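Local atomic coordinates of putative superoxide reductase (Thermotoga maritima, PDB entry 3QZB), a protein that probably reduces superoxide to hydrogen peroxide at an iron centre, using electrons passed on by rubredoxin. Residues Y81-G84 against R85-F88. Sequence-based numbering, arbitrary orientation.
Sequences YEVG and RYEF
Tyr86 runs its ring back alongside Gly84, meeting its backbone obliquely, with the phenol oxygen OH 3.3 Å from Gly84 CA and the ring atom CE2 3.5 Å from Gly84 C. The same oxygen reaches Val83, whose CG1 methyl lies 3.5 Å away. Tyr86 gets there because its CG stands beside the backbone N and anti to the carbonyl carbon (chi1 -48°), which turns the phenol toward the preceding residues. Gly84 has no side chain, and the phenol oxygen sits close against its CA. The hydroxyl and Thr111 OG1 share a hydrogen bond, tying this strand to strand 103-115. A phenylalanine in place of Tyr86 would probably keep the ring beside Gly84 but leave Thr111 without its hydroxyl partner and the Val83 methyl without its oxygen neighbour.

Two residues apart on the same strand, Arg85 and Glu87 form a salt bridge, Arg85 NE to Glu87 OE2 at 2.9 Å. Glu87 OE2 lies in the guanidinium plane, while the N-H comes to the anti side of the carboxylate, tilted 20° from its plane, with an N-H...O angle of 152°. The outer guanidinium nitrogens bridge to Glu82 of the third subunit and Glu87 of the fourth, so the pair belongs to a charge network spanning several subunits.

On this strand two residues, Val83 and Gly84, stand opposite the single Val70 and hydrogen-bond to it through the backbone, the pattern of a classic beta bulge, here in the antiparallel hairpin of strands 65-74 and 81-87, part of the immunoglobulin-like beta-sandwich of this desulfoferrodoxin-family protein.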
ATOM      1  N   TYR A  81       2.045  16.046  -2.891  1.00  5.53           N
ATOM      2  CA  TYR A  81       2.505  15.246  -1.810  1.00  5.47           C
ATOM      3  C   TYR A  81       1.431  14.248  -1.470  1.00  6.09           C
ATOM      4  O   TYR A  81       0.267  14.619  -1.307  1.00  6.69           O
ATOM      5  CB  TYR A  81       2.904  16.092  -0.572  1.00  7.03           C
ATOM      6  CG  TYR A  81       3.925  17.137  -0.958  1.00  6.81           C
ATOM      7  CD1 TYR A  81       5.257  16.858  -0.967  1.00 10.08           C
ATOM      8  CD2 TYR A  81       3.521  18.321  -1.521  1.00  8.25           C
ATOM      9  CE1 TYR A  81       6.184  17.797  -1.446  1.00 11.64           C
ATOM     10  CE2 TYR A  81       4.428  19.230  -1.972  1.00  6.94           C
ATOM     11  CZ  TYR A  81       5.769  18.974  -1.920  1.00  8.96           C
ATOM     12  OH  TYR A  81       6.697  19.885  -2.410  1.00  9.97           O
ATOM     13  N   GLU A  82       1.804  12.971  -1.382  1.00  5.70           N
ATOM     14  CA  GLU A  82       0.845  11.923  -1.052  1.00  4.87           C
ATOM     15  C   GLU A  82       0.549  12.005   0.444  1.00  4.74           C
ATOM     16  O   GLU A  82       1.391  11.713   1.285  1.00  6.75           O
ATOM     17  CB  GLU A  82       1.400  10.538  -1.412  1.00  5.66           C
ATOM     18  CG  GLU A  82       0.317   9.437  -1.330  1.00  4.94           C
ATOM     19  CD  GLU A  82       0.826   8.084  -1.751  1.00  5.68           C
ATOM     20  OE1 GLU A  82       1.794   7.603  -1.102  1.00  5.41           O
ATOM     21  OE2 GLU A  82       0.243   7.493  -2.704  1.00  6.12           O
ATOM     22  N   VAL A  83      -0.640  12.450   0.769  1.00  5.38           N
ATOM     23  CA  VAL A  83      -1.121  12.460   2.150  1.00  5.60           C
ATOM     24  C   VAL A  83      -1.265  11.037   2.695  1.00  5.11           C
ATOM     25  O   VAL A  83      -0.887  10.737   3.804  1.00  5.65           O
ATOM     26  CB  VAL A  83      -2.450  13.236   2.240  1.00  5.62           C
ATOM     27  CG1 VAL A  83      -3.198  13.015   3.548  1.00  7.24           C
ATOM     28  CG2 VAL A  83      -2.199  14.725   1.985  1.00  7.30           C
ATOM     29  N   GLY A  84      -1.794  10.130   1.849  1.00  4.86           N
ATOM     30  CA  GLY A  84      -1.974   8.764   2.264  1.00  5.21           C
ATOM     31  C   GLY A  84      -2.619   7.946   1.156  1.00  4.28           C
ATOM     32  O   GLY A  84      -3.140   8.491   0.231  1.00  5.00           O
ATOM     33  N   ARG A  85      -2.515   6.621   1.335  1.00  5.02           N
ATOM     34  CA  ARG A  85      -3.235   5.648   0.512  1.00  4.95           C
ATOM     35  C   ARG A  85      -4.009   4.797   1.489  1.00  4.58           C
ATOM     36  O   ARG A  85      -3.448   4.312   2.502  1.00  5.10           O
ATOM     37  CB  ARG A  85      -2.275   4.795  -0.325  1.00  5.16           C
ATOM     38  CG  ARG A  85      -3.003   3.672  -1.118  1.00  4.88           C
ATOM     39  CD  ARG A  85      -2.030   2.925  -1.971  1.00  5.29           C
ATOM     40  NE  ARG A  85      -2.508   1.644  -2.491  1.00  5.45           N
ATOM     41  CZ  ARG A  85      -2.560   1.304  -3.791  1.00  4.95           C
ATOM     42  NH1 ARG A  85      -2.515   2.203  -4.782  1.00  5.09           N
ATOM     43  NH2 ARG A  85      -2.717   0.017  -4.105  1.00  4.98           N
ATOM     44  N   TYR A  86      -5.300   4.612   1.202  1.00  5.13           N
ATOM     45  CA  TYR A  86      -6.240   3.969   2.132  1.00  4.81           C
ATOM     46  C   TYR A  86      -6.928   2.830   1.366  1.00  4.92           C
ATOM     47  O   TYR A  86      -7.706   3.087   0.434  1.00  5.38           O
ATOM     48  CB  TYR A  86      -7.257   5.024   2.630  1.00  5.57           C
ATOM     49  CG  TYR A  86      -6.591   6.316   3.089  1.00  5.13           C
ATOM     50  CD1 TYR A  86      -5.975   6.383   4.348  1.00  5.56           C
ATOM     51  CD2 TYR A  86      -6.472   7.389   2.236  1.00  5.19           C
ATOM     52  CE1 TYR A  86      -5.256   7.553   4.743  1.00  6.02           C
ATOM     53  CE2 TYR A  86      -5.781   8.531   2.642  1.00  5.68           C
ATOM     54  CZ  TYR A  86      -5.174   8.616   3.853  1.00  6.16           C
ATOM     55  OH  TYR A  86      -4.506   9.780   4.179  1.00  6.94           O
ATOM     56  N   GLU A  87      -6.558   1.624   1.728  1.00  4.92           N
ATOM     57  CA  GLU A  87      -6.973   0.441   1.007  1.00  5.15           C
ATOM     58  C   GLU A  87      -8.144  -0.226   1.715  1.00  4.73           C
ATOM     59  O   GLU A  87      -8.099  -0.390   2.931  1.00  6.46           O
ATOM     60  CB  GLU A  87      -5.804  -0.541   0.893  1.00  5.30           C
ATOM     61  CG  GLU A  87      -4.671  -0.005   0.093  1.00  5.68           C
ATOM     62  CD  GLU A  87      -3.572  -1.006  -0.117  1.00  5.96           C
ATOM     63  OE1 GLU A  87      -3.669  -2.175   0.280  1.00  7.02           O
ATOM     64  OE2 GLU A  87      -2.517  -0.585  -0.685  1.00  6.41           O
ATOM     65  N   PHE A  88      -9.091  -0.694   0.921  1.00  5.28           N
ATOM     66  CA  PHE A  88     -10.320  -1.354   1.381  1.00  5.30           C
ATOM     67  C   PHE A  88     -10.230  -2.789   0.872  1.00  5.13           C
ATOM     68  O   PHE A  88     -10.456  -2.971  -0.346  1.00  6.49           O
ATOM     69  CB  PHE A  88     -11.537  -0.613   0.840  1.00  5.79           C
ATOM     70  CG  PHE A  88     -11.420   0.882   1.018  1.00  6.08           C
ATOM     71  CD1 PHE A  88     -11.278   1.442   2.303  1.00  5.57           C
ATOM     72  CD2 PHE A  88     -11.426   1.727  -0.056  1.00  6.11           C
ATOM     73  CE1 PHE A  88     -11.123   2.824   2.434  1.00  6.11           C
ATOM     74  CE2 PHE A  88     -11.247   3.083   0.120  1.00  7.14           C
ATOM     75  CZ  PHE A  88     -11.102   3.626   1.369  1.00  7.29           C
TER